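Diaminopimelate decarboxylase (Phaeodactylum tricornutum, PDB 7JPJ) probably catalyses the pyridoxal-phosphate-dependent decarboxylation of diaminopimelate in lysine biosynthesis, working as an obligate dimer. Local coordinates at residues Gly26-Ala31 against Arg425-Leu430; Tyr30-Asp35 against Ala410-Val415; Tyr57-Cys62 against Ile76-Ser81; Val146-Gly151 against Thr202-Gly207. All blocks are in the same frame, centred on the assembly; numbering follows the deposited sequence.

Interaction 1. Residues Gly26-Ala31 against Arg425-Leu430; sequences GTPLYA and RKRQTL. With SO4 (sulfate ion), chain E.
Arg427 turns the edge of its guanidinium to the loop Gly26-Pro28, where it meets backbone carbonyls and the rim of a proline ring. Arg427 NH1 donates to Pro28 O at 3.3 Å, the oxygen standing 19° out of the guanidinium plane, while Arg427 NH2 has Gly26 O in plane at its edge, 2.8 Å away, in a bond that is weak because it is bent. A second weak bond joins NH2 to Ala24 O. With CG anti to the backbone N (chi1 -176°), the chain reaches straight out and then turns at its third torsion, which sets both terminal nitrogens against the loop. With an alanine here both donors are gone, and the carbonyls of Gly26 and Pro28 would probably lose these mates, leaving the loop less firmly tied. Nearby, Arg425 NH2 comes within 3.9 Å of Tyr30 CE2, the guanidinium and ring planes almost perpendicular, though its stronger partner is Ala410 O. At the far end Leu430 N bonds to sulfate O2 at 2.9 Å, an ion probably taken from the crystallisation liquor. The loop leads from helix 14-24 into strand 29-33, and Arg425-Leu430 runs from strand 421-423 to helix 430-433 beside the second subunit.

Interaction 2. Residues Tyr30-Asp35 against Ala410-Val415; sequences YAYSID and APEVLV
Leu414 and Tyr32 form the apolar middle of this strand pair: Leu414 CD1 rests on Tyr32 CB at 3.9 Å, and its CG approaches Ile34 CG1 obliquely. Further along the same face, Tyr30 CE2 touches Ala410 CB at 3.9 Å. The other face carries Ala31, Val413, Ser33 and Val415, and there Val413 and Val415 pack on helix 14-24. The backbones run parallel in register, with Val413 N bound to Tyr30 O at 2.7 Å and Tyr32 N to Val413 O at 2.9 Å; Ile34 N, bound to Val415 O, carries the ladder into helix 34-45, which Ser33 caps. At the polar edge the Tyr32 ring, swung beside its own backbone N (chi1 -56°), takes Glu412 CG in plane at its rim, 3.6 Å from CE1. Its OH then donates to Glu412 OE2 at 3.0 Å, on the anti side and 31° out of the carboxylate plane. Ser397 OG also binds OE2, and Asn64 ND2 holds OE1, so this buried carboxylate is gripped at both oxygens. A phenylalanine in place of Tyr32 would lack the hydroxyl and would probably leave OE2 one donor short and the carboxylate freer to turn. Such pairing of an early strand with a late one belongs to the beta domain of fold-type III pyridoxal-phosphate enzymes, here built from both ends of the chain.

Interaction 3. Residues Tyr57-Cys62 against Ile76-Ser81; sequences YAMKAC and IHVDAS
Tyr57 bridges two parallel strands, its N donating to His77 O at 2.7 Å and its O accepting from Asp79 N at 2.8 Å, before the chain leaves the strand through an inverse gamma turn centred on Ala58 and a 3-10 turn at Met59-Ala61. Strands 53-58 and 77-80, with helix 65-73 between them, form a beta-alpha-beta unit of the barrel. The Tyr57 side chain leads away from the neighbouring strand, with CG anti to the backbone N (chi1 171°), and Met59 CA sits 3.6 Å above one face of the Tyr57 ring, offset toward the rim. Cys62 O meets the ring edge in plane and accepts from the Tyr57 OH at 2.6 Å, so the hydroxyl ties the strand end to the end of the turn. Phe71 adds an edge-to-face contact. Across the strands, Met59 SD reaches Val78 CG1 at 3.8 Å, and Ile76 CG2 lies against Tyr57 CB. Where the strands part, a water bridges them, accepting from Lys60 N at 3.1 Å and from Ser81 OG at 2.8 Å while donating to Asp79 O. Lys60 passes Ser81 OG with its CD. This lysine is the predicted attachment point of pyridoxal phosphate, absent here, and it packs against Cys357 of the second subunit, the predicted proton donor. The strand bonds, the Tyr57 hydroxyl and the water are together consistent with a backbone held in place to present Lys60 to an active site probably shared between subunits.

Interaction 4. Residues Val146-Gly151 against Thr202-Gly207; sequences VNPGVG and THIGSG
Ile204 pushes its two branches into the bend formed by Pro148 and Val150, and most of the contact is made by this one side chain. Its CG1 stands between the backbone N and carbonyl carbon (chi1 61°), which sends CD1 to Val150 CG1 at 3.8 Å, where the two side chains cross at about a right angle. The other branch of Ile204, CG2, lies 3.9 Å from Pro148 CD. Against the proline, Ile204 runs in the opposite direction, so the ring is met alongside, Pro148 CG lying 4.0 Å from Ile204 CD1. The same Pro148 CG is approached at about a right angle by Thr202 OG1, 3.6 Å away. Within residues 146-151, Asn147 closes an Asx turn: its OD1 accepts from Gly149 N at 3.2 Å, the donor lying 43° above the amide carbonyl plane. Gly149 adopts backbone angles (phi 93°) at which a side chain would collide with the preceding carbonyl oxygen. Val216 and Lys219 of helix 210-222 pack on Ile204 and Pro148. The contact thus joins the ends of barrel strands 141-147 and 196-201 and the loops that follow them; between residues 146-151 and 202-207 it is apolar, with no direct hydrogen bond, while the amide of Asn147 is bonded to Gly149 and Gly169, and the Thr202 hydroxyl weakly to Ser220.

How the interactions relate
Interactions 1 and 2 share Tyr30 and Ala31 and both belong to the beta domain, their centres about 11 Å apart; Arg425 of the first binds Ala410 O of the second. Each joins the start of the chain to its end, so the whole barrel lies between their segments. Interactions 3 and 4 follow one another inside that span and sit on the parallel barrel sheet, centres about 19 Å apart. Interaction 3, at the predicted cofactor lysine, touches interaction 2 where Tyr32 packs on Cys62, linking the two domains. Interaction 4 lies on the opposite side of the chain's centre from interactions 1 and 2, while interactions 1 and 3 both reach the second subunit.

Interaction 1. Residues Gly26-Ala31 against Arg425-Leu430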
# COMPACT_ATOMS: atom_id res chain seq x y z
N GLY A 26 -2.57 4.54 23.37
CA GLY A 26 -1.49 5.29 22.77
C GLY A 26 -1.72 5.52 21.29
O GLY A 26 -2.70 5.07 20.70
N THR A 27 -0.78 6.24 20.69
CA THR A 27 -0.81 6.58 19.28
C THR A 27 0.07 5.62 18.48
O THR A 27 1.00 5.02 19.02
CB THR A 27 -0.33 8.03 19.07
OG1 THR A 27 0.75 8.31 19.97
CG2 THR A 27 -1.47 9.01 19.32
N PRO A 28 -0.20 5.45 17.17
CA PRO A 28 -1.28 6.05 16.38
C PRO A 28 -2.60 5.30 16.50
O PRO A 28 -2.63 4.19 17.04
CB PRO A 28 -0.74 5.97 14.96
CG PRO A 28 0.09 4.74 14.96
CD PRO A 28 0.70 4.64 16.34
N LEU A 29 -3.68 5.89 15.99
CA LEU A 29 -4.99 5.25 16.02
C LEU A 29 -5.89 5.91 14.98
O LEU A 29 -5.65 7.03 14.54
CB LEU A 29 -5.62 5.34 17.41
CG LEU A 29 -5.87 6.74 17.97
CD1 LEU A 29 -7.33 7.15 17.86
CD2 LEU A 29 -5.39 6.83 19.41
N TYR A 30 -6.93 5.18 14.60
CA TYR A 30 -8.00 5.70 13.75
C TYR A 30 -9.17 6.09 14.64
O TYR A 30 -9.59 5.31 15.50
CB TYR A 30 -8.45 4.67 12.71
CG TYR A 30 -7.40 4.19 11.74
CD1 TYR A 30 -7.08 4.94 10.61
CD2 TYR A 30 -6.75 2.98 11.92
CE1 TYR A 30 -6.13 4.49 9.71
CE2 TYR A 30 -5.80 2.53 11.03
CZ TYR A 30 -5.49 3.29 9.92
OH TYR A 30 -4.55 2.84 9.03
N ALA A 31 -9.71 7.28 14.41
CA ALA A 31 -10.87 7.78 15.14
C ALA A 31 -12.02 7.97 14.16
O ALA A 31 -11.86 8.65 13.14
CB ALA A 31 -10.55 9.08 15.87
N ARG A 425 -11.36 -1.84 17.68
CA ARG A 425 -10.35 -2.77 17.18
C ARG A 425 -9.09 -2.55 18.00
O ARG A 425 -8.47 -1.48 17.90
CB ARG A 425 -10.08 -2.56 15.70
CG ARG A 425 -9.25 -3.67 15.06
CD ARG A 425 -9.08 -3.44 13.57
NE ARG A 425 -8.04 -2.46 13.28
CZ ARG A 425 -7.77 -2.00 12.06
NH1 ARG A 425 -8.49 -2.41 11.02
NH2 ARG A 425 -6.81 -1.11 11.88
N LYS A 426 -8.70 -3.54 18.80
CA LYS A 426 -7.51 -3.40 19.62
C LYS A 426 -6.26 -3.42 18.76
O LYS A 426 -6.24 -3.98 17.66
CB LYS A 426 -7.46 -4.51 20.68
CG LYS A 426 -7.55 -5.92 20.13
CD LYS A 426 -7.49 -6.95 21.25
CE LYS A 426 -7.72 -8.37 20.74
NZ LYS A 426 -7.61 -9.38 21.83
N ARG A 427 -5.20 -2.79 19.27
CA ARG A 427 -3.94 -2.76 18.55
C ARG A 427 -3.41 -4.17 18.33
O ARG A 427 -3.55 -5.04 19.19
CB ARG A 427 -2.91 -1.93 19.32
CG ARG A 427 -1.58 -1.74 18.60
CD ARG A 427 -0.61 -0.91 19.43
NE ARG A 427 -1.25 0.26 20.02
CZ ARG A 427 -1.41 1.42 19.39
NH1 ARG A 427 -0.96 1.57 18.15
NH2 ARG A 427 -2.01 2.43 20.00
N GLN A 428 -2.82 -4.38 17.16
CA GLN A 428 -2.23 -5.68 16.84
C GLN A 428 -0.94 -5.87 17.62
O GLN A 428 -0.20 -4.92 17.88
CB GLN A 428 -1.97 -5.76 15.34
CG GLN A 428 -1.63 -7.14 14.82
CD GLN A 428 -1.34 -7.12 13.33
OE1 GLN A 428 -0.85 -6.12 12.80
NE2 GLN A 428 -1.66 -8.21 12.65
N THR A 429 -0.68 -7.11 18.03
CA THR A 429 0.58 -7.40 18.70
C THR A 429 1.64 -7.79 17.69
O THR A 429 1.34 -8.16 16.55
CB THR A 429 0.41 -8.51 19.74
OG1 THR A 429 0.31 -9.77 19.08
CG2 THR A 429 -0.84 -8.28 20.57
N LEU A 430 2.90 -7.69 18.12
CA LEU A 430 4.01 -8.03 17.23
C LEU A 430 3.93 -9.48 16.77
O LEU A 430 4.09 -9.77 15.57
CB LEU A 430 5.34 -7.76 17.92
CG LEU A 430 6.58 -8.13 17.12
CD1 LEU A 430 6.71 -7.23 15.90
CD2 LEU A 430 7.83 -8.06 17.98
S SO4 E . 3.82 -6.17 21.54
O1 SO4 E . 3.61 -5.21 22.62
O2 SO4 E . 2.77 -6.00 20.53
O3 SO4 E . 5.13 -5.95 20.92
O4 SO4 E . 3.77 -7.53 22.08

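Interaction 2. Residues Tyr30-Asp35 against Ala410-Val415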
# COMPACT_ATOMS: atom_id res chain seq x y z
N TYR A 30 -6.93 5.18 14.60
CA TYR A 30 -8.00 5.70 13.75
C TYR A 30 -9.17 6.09 14.64
O TYR A 30 -9.59 5.31 15.50
CB TYR A 30 -8.45 4.67 12.71
CG TYR A 30 -7.40 4.19 11.74
CD1 TYR A 30 -7.08 4.94 10.61
CD2 TYR A 30 -6.75 2.98 11.92
CE1 TYR A 30 -6.13 4.49 9.71
CE2 TYR A 30 -5.80 2.53 11.03
CZ TYR A 30 -5.49 3.29 9.92
OH TYR A 30 -4.55 2.84 9.03
N ALA A 31 -9.71 7.28 14.41
CA ALA A 31 -10.87 7.78 15.14
C ALA A 31 -12.02 7.97 14.16
O ALA A 31 -11.86 8.65 13.14
CB ALA A 31 -10.55 9.08 15.87
N TYR A 32 -13.17 7.38 14.48
CA TYR A 32 -14.39 7.54 13.70
C TYR A 32 -15.45 8.20 14.56
O TYR A 32 -15.58 7.87 15.75
CB TYR A 32 -14.90 6.20 13.16
CG TYR A 32 -13.89 5.45 12.32
CD1 TYR A 32 -13.01 4.55 12.91
CD2 TYR A 32 -13.81 5.63 10.94
CE1 TYR A 32 -12.08 3.85 12.15
CE2 TYR A 32 -12.89 4.94 10.17
CZ TYR A 32 -12.02 4.05 10.78
OH TYR A 32 -11.10 3.35 10.04
N SER A 33 -16.22 9.11 13.97
CA SER A 33 -17.21 9.91 14.68
C SER A 33 -18.61 9.51 14.23
O SER A 33 -18.93 9.58 13.04
CB SER A 33 -16.98 11.40 14.44
OG SER A 33 -18.20 12.11 14.42
N ILE A 34 -19.45 9.11 15.19
CA ILE A 34 -20.83 8.75 14.89
C ILE A 34 -21.57 9.95 14.29
O ILE A 34 -22.39 9.80 13.38
CB ILE A 34 -21.53 8.23 16.16
CG1 ILE A 34 -21.26 6.73 16.33
CG2 ILE A 34 -23.02 8.49 16.13
CD1 ILE A 34 -21.95 5.86 15.30
N ASP A 35 -21.27 11.16 14.78
CA ASP A 35 -21.90 12.36 14.26
C ASP A 35 -21.64 12.52 12.76
O ASP A 35 -22.56 12.80 11.99
CB ASP A 35 -21.38 13.59 15.01
CG ASP A 35 -22.35 14.07 16.07
OD1 ASP A 35 -23.55 14.22 15.76
OD2 ASP A 35 -21.90 14.29 17.22
N ALA A 410 -2.66 -0.25 13.46
CA ALA A 410 -3.17 0.71 14.43
C ALA A 410 -4.57 0.34 14.89
O ALA A 410 -5.36 -0.24 14.13
CB ALA A 410 -3.18 2.12 13.83
N PRO A 411 -4.92 0.65 16.14
CA PRO A 411 -6.28 0.39 16.62
C PRO A 411 -7.29 1.35 16.01
O PRO A 411 -6.95 2.32 15.33
CB PRO A 411 -6.16 0.59 18.14
CG PRO A 411 -5.02 1.53 18.29
CD PRO A 411 -4.05 1.19 17.20
N GLU A 412 -8.56 1.07 16.28
CA GLU A 412 -9.67 1.90 15.81
C GLU A 412 -10.55 2.29 16.99
O GLU A 412 -10.85 1.45 17.85
CB GLU A 412 -10.50 1.18 14.74
CG GLU A 412 -9.89 1.22 13.36
CD GLU A 412 -10.59 0.28 12.38
OE1 GLU A 412 -11.09 -0.77 12.83
OE2 GLU A 412 -10.62 0.60 11.17
N VAL A 413 -10.97 3.55 17.02
CA VAL A 413 -11.78 4.09 18.10
C VAL A 413 -13.05 4.69 17.50
O VAL A 413 -13.02 5.26 16.40
CB VAL A 413 -11.00 5.14 18.91
CG1 VAL A 413 -11.87 5.75 20.00
CG2 VAL A 413 -9.75 4.52 19.51
N LEU A 414 -14.16 4.55 18.22
CA LEU A 414 -15.43 5.15 17.84
C LEU A 414 -15.81 6.20 18.88
O LEU A 414 -15.79 5.92 20.09
CB LEU A 414 -16.53 4.09 17.74
CG LEU A 414 -17.83 4.47 17.04
CD1 LEU A 414 -17.59 4.74 15.56
CD2 LEU A 414 -18.88 3.38 17.22
N VAL A 415 -16.15 7.40 18.42
CA VAL A 415 -16.51 8.51 19.30
C VAL A 415 -18.02 8.72 19.18
O VAL A 415 -18.52 9.15 18.13
CB VAL A 415 -15.74 9.79 18.95
CG1 VAL A 415 -15.82 10.78 20.09
CG2 VAL A 415 -14.29 9.46 18.63

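Interaction 3. Residues Tyr57-Cys62 against Ile76-Ser81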
# COMPACT_ATOMS: atom_id res chain seq x y z
N TYR A 57 -23.46 0.70 0.79
CA TYR A 57 -22.15 1.12 1.27
C TYR A 57 -21.07 0.26 0.61
O TYR A 57 -21.11 -0.97 0.71
CB TYR A 57 -22.06 1.01 2.79
CG TYR A 57 -20.67 1.23 3.35
CD1 TYR A 57 -19.86 2.26 2.89
CD2 TYR A 57 -20.16 0.40 4.34
CE1 TYR A 57 -18.59 2.46 3.40
CE2 TYR A 57 -18.90 0.60 4.86
CZ TYR A 57 -18.12 1.63 4.38
OH TYR A 57 -16.85 1.83 4.90
N ALA A 58 -20.13 0.90 -0.07
CA ALA A 58 -18.98 0.22 -0.66
C ALA A 58 -17.98 -0.06 0.46
O ALA A 58 -17.07 0.73 0.72
CB ALA A 58 -18.36 1.07 -1.76
N MET A 59 -18.15 -1.20 1.13
CA MET A 59 -17.41 -1.48 2.35
C MET A 59 -15.90 -1.56 2.14
O MET A 59 -15.16 -1.54 3.13
CB MET A 59 -17.88 -2.79 2.99
CG MET A 59 -17.76 -4.00 2.08
SD MET A 59 -18.38 -5.50 2.85
CE MET A 59 -17.23 -5.67 4.21
N LYS A 60 -15.44 -1.65 0.89
CA LYS A 60 -14.00 -1.66 0.62
C LYS A 60 -13.31 -0.40 1.12
O LYS A 60 -12.09 -0.40 1.28
CB LYS A 60 -13.75 -1.82 -0.88
CG LYS A 60 -14.03 -0.57 -1.70
CD LYS A 60 -14.19 -0.89 -3.18
CE LYS A 60 -14.51 0.36 -3.98
NZ LYS A 60 -14.93 0.03 -5.37
N ALA A 61 -14.07 0.67 1.37
CA ALA A 61 -13.48 1.91 1.86
C ALA A 61 -13.16 1.84 3.35
O ALA A 61 -12.21 2.49 3.80
CB ALA A 61 -14.43 3.08 1.58
N CYS A 62 -13.93 1.07 4.12
CA CYS A 62 -13.71 0.87 5.55
C CYS A 62 -14.56 -0.29 6.06
O CYS A 62 -15.77 -0.12 6.28
CB CYS A 62 -14.02 2.14 6.34
SG CYS A 62 -13.49 2.04 8.07
N ILE A 76 -29.13 1.12 5.23
CA ILE A 76 -28.19 1.22 4.11
C ILE A 76 -27.64 -0.17 3.84
O ILE A 76 -27.20 -0.87 4.76
CB ILE A 76 -27.07 2.22 4.41
CG1 ILE A 76 -27.61 3.65 4.40
CG2 ILE A 76 -25.94 2.07 3.41
CD1 ILE A 76 -26.55 4.70 4.60
N HIS A 77 -27.65 -0.58 2.57
CA HIS A 77 -27.23 -1.92 2.20
C HIS A 77 -25.71 -1.93 1.96
O HIS A 77 -25.01 -0.95 2.23
CB HIS A 77 -28.02 -2.39 0.98
CG HIS A 77 -29.48 -2.60 1.25
ND1 HIS A 77 -30.22 -3.58 0.63
CD2 HIS A 77 -30.33 -1.96 2.09
CE1 HIS A 77 -31.47 -3.53 1.07
NE2 HIS A 77 -31.56 -2.55 1.95
N VAL A 78 -25.19 -3.04 1.45
CA VAL A 78 -23.76 -3.25 1.31
C VAL A 78 -23.45 -3.65 -0.13
O VAL A 78 -24.14 -4.49 -0.71
CB VAL A 78 -23.24 -4.32 2.29
CG1 VAL A 78 -21.97 -4.98 1.77
CG2 VAL A 78 -23.00 -3.71 3.66
N ASP A 79 -22.41 -3.02 -0.71
CA ASP A 79 -21.85 -3.41 -2.00
C ASP A 79 -20.47 -4.02 -1.75
O ASP A 79 -19.54 -3.32 -1.33
CB ASP A 79 -21.76 -2.20 -2.94
CG ASP A 79 -20.67 -2.36 -4.00
OD1 ASP A 79 -20.62 -3.43 -4.67
OD2 ASP A 79 -19.88 -1.42 -4.17
N ALA A 80 -20.34 -5.32 -2.03
CA ALA A 80 -19.13 -6.07 -1.72
C ALA A 80 -18.26 -6.23 -2.96
O ALA A 80 -18.77 -6.40 -4.07
CB ALA A 80 -19.48 -7.44 -1.15
N SER A 81 -16.94 -6.18 -2.76
CA SER A 81 -15.98 -6.25 -3.84
C SER A 81 -15.39 -7.64 -4.05
O SER A 81 -14.64 -7.84 -5.01
CB SER A 81 -14.84 -5.26 -3.59
OG SER A 81 -15.30 -3.93 -3.71
O HOH W 1 -16.77 -2.95 -1.57

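Interaction 4. Residues Val146-Gly151 against Thr202-Gly207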
# COMPACT_ATOMS: atom_id res chain seq x y z
N VAL A 146 -22.22 -3.15 -16.93
CA VAL A 146 -21.90 -2.80 -18.31
C VAL A 146 -20.79 -1.75 -18.31
O VAL A 146 -20.81 -0.80 -17.52
CB VAL A 146 -23.14 -2.27 -19.05
CG1 VAL A 146 -22.80 -1.89 -20.48
CG2 VAL A 146 -24.26 -3.30 -19.01
N ASN A 147 -19.81 -1.94 -19.20
CA ASN A 147 -18.89 -0.88 -19.56
C ASN A 147 -19.53 -0.09 -20.69
O ASN A 147 -19.54 -0.55 -21.84
CB ASN A 147 -17.53 -1.43 -19.99
CG ASN A 147 -16.50 -0.34 -20.26
OD1 ASN A 147 -16.83 0.83 -20.42
ND2 ASN A 147 -15.23 -0.73 -20.30
N PRO A 148 -20.07 1.10 -20.42
CA PRO A 148 -20.86 1.82 -21.43
C PRO A 148 -20.07 2.29 -22.64
O PRO A 148 -20.66 2.86 -23.56
CB PRO A 148 -21.42 3.03 -20.65
CG PRO A 148 -21.22 2.70 -19.21
CD PRO A 148 -20.00 1.85 -19.15
N GLY A 149 -18.76 2.06 -22.67
CA GLY A 149 -17.93 2.56 -23.74
C GLY A 149 -17.29 3.90 -23.46
O GLY A 149 -16.56 4.41 -24.32
N VAL A 150 -17.55 4.48 -22.30
CA VAL A 150 -16.98 5.77 -21.93
C VAL A 150 -16.71 5.75 -20.43
O VAL A 150 -17.33 4.99 -19.69
CB VAL A 150 -17.93 6.93 -22.33
CG1 VAL A 150 -19.17 6.96 -21.44
CG2 VAL A 150 -17.20 8.27 -22.31
N GLY A 151 -15.77 6.58 -20.00
CA GLY A 151 -15.40 6.61 -18.60
C GLY A 151 -15.53 7.98 -17.98
O GLY A 151 -16.42 8.75 -18.34
N THR A 202 -23.77 0.19 -13.44
CA THR A 202 -22.82 1.06 -14.11
C THR A 202 -22.02 1.80 -13.05
O THR A 202 -22.41 1.88 -11.88
CB THR A 202 -23.54 2.06 -15.03
OG1 THR A 202 -22.59 2.68 -15.91
CG2 THR A 202 -24.20 3.15 -14.21
N HIS A 203 -20.87 2.34 -13.45
CA HIS A 203 -20.00 3.06 -12.53
C HIS A 203 -19.03 3.94 -13.30
O HIS A 203 -17.84 3.60 -13.42
CB HIS A 203 -19.25 2.08 -11.63
CG HIS A 203 -18.42 2.73 -10.56
ND1 HIS A 203 -18.98 3.37 -9.48
CD2 HIS A 203 -17.08 2.84 -10.41
CE1 HIS A 203 -18.02 3.85 -8.71
NE2 HIS A 203 -16.86 3.55 -9.25
N ILE A 204 -19.51 5.06 -13.83
CA ILE A 204 -18.67 5.96 -14.62
C ILE A 204 -18.91 7.41 -14.20
O ILE A 204 -18.51 8.33 -14.92
CB ILE A 204 -18.93 5.78 -16.13
CG1 ILE A 204 -20.39 6.12 -16.46
CG2 ILE A 204 -18.57 4.38 -16.58
CD1 ILE A 204 -20.62 6.45 -17.92
N GLY A 205 -19.55 7.61 -13.06
CA GLY A 205 -19.83 8.96 -12.59
C GLY A 205 -18.64 9.57 -11.86
O GLY A 205 -17.90 8.88 -11.16
N SER A 206 -18.47 10.88 -12.03
CA SER A 206 -17.38 11.61 -11.39
C SER A 206 -17.72 13.09 -11.38
O SER A 206 -18.59 13.56 -12.13
CB SER A 206 -16.05 11.37 -12.11
OG SER A 206 -16.02 12.02 -13.37
N GLY A 207 -17.02 13.83 -10.52
CA GLY A 207 -17.23 15.26 -10.44
C GLY A 207 -18.53 15.63 -9.74
O GLY A 207 -19.24 14.80 -9.18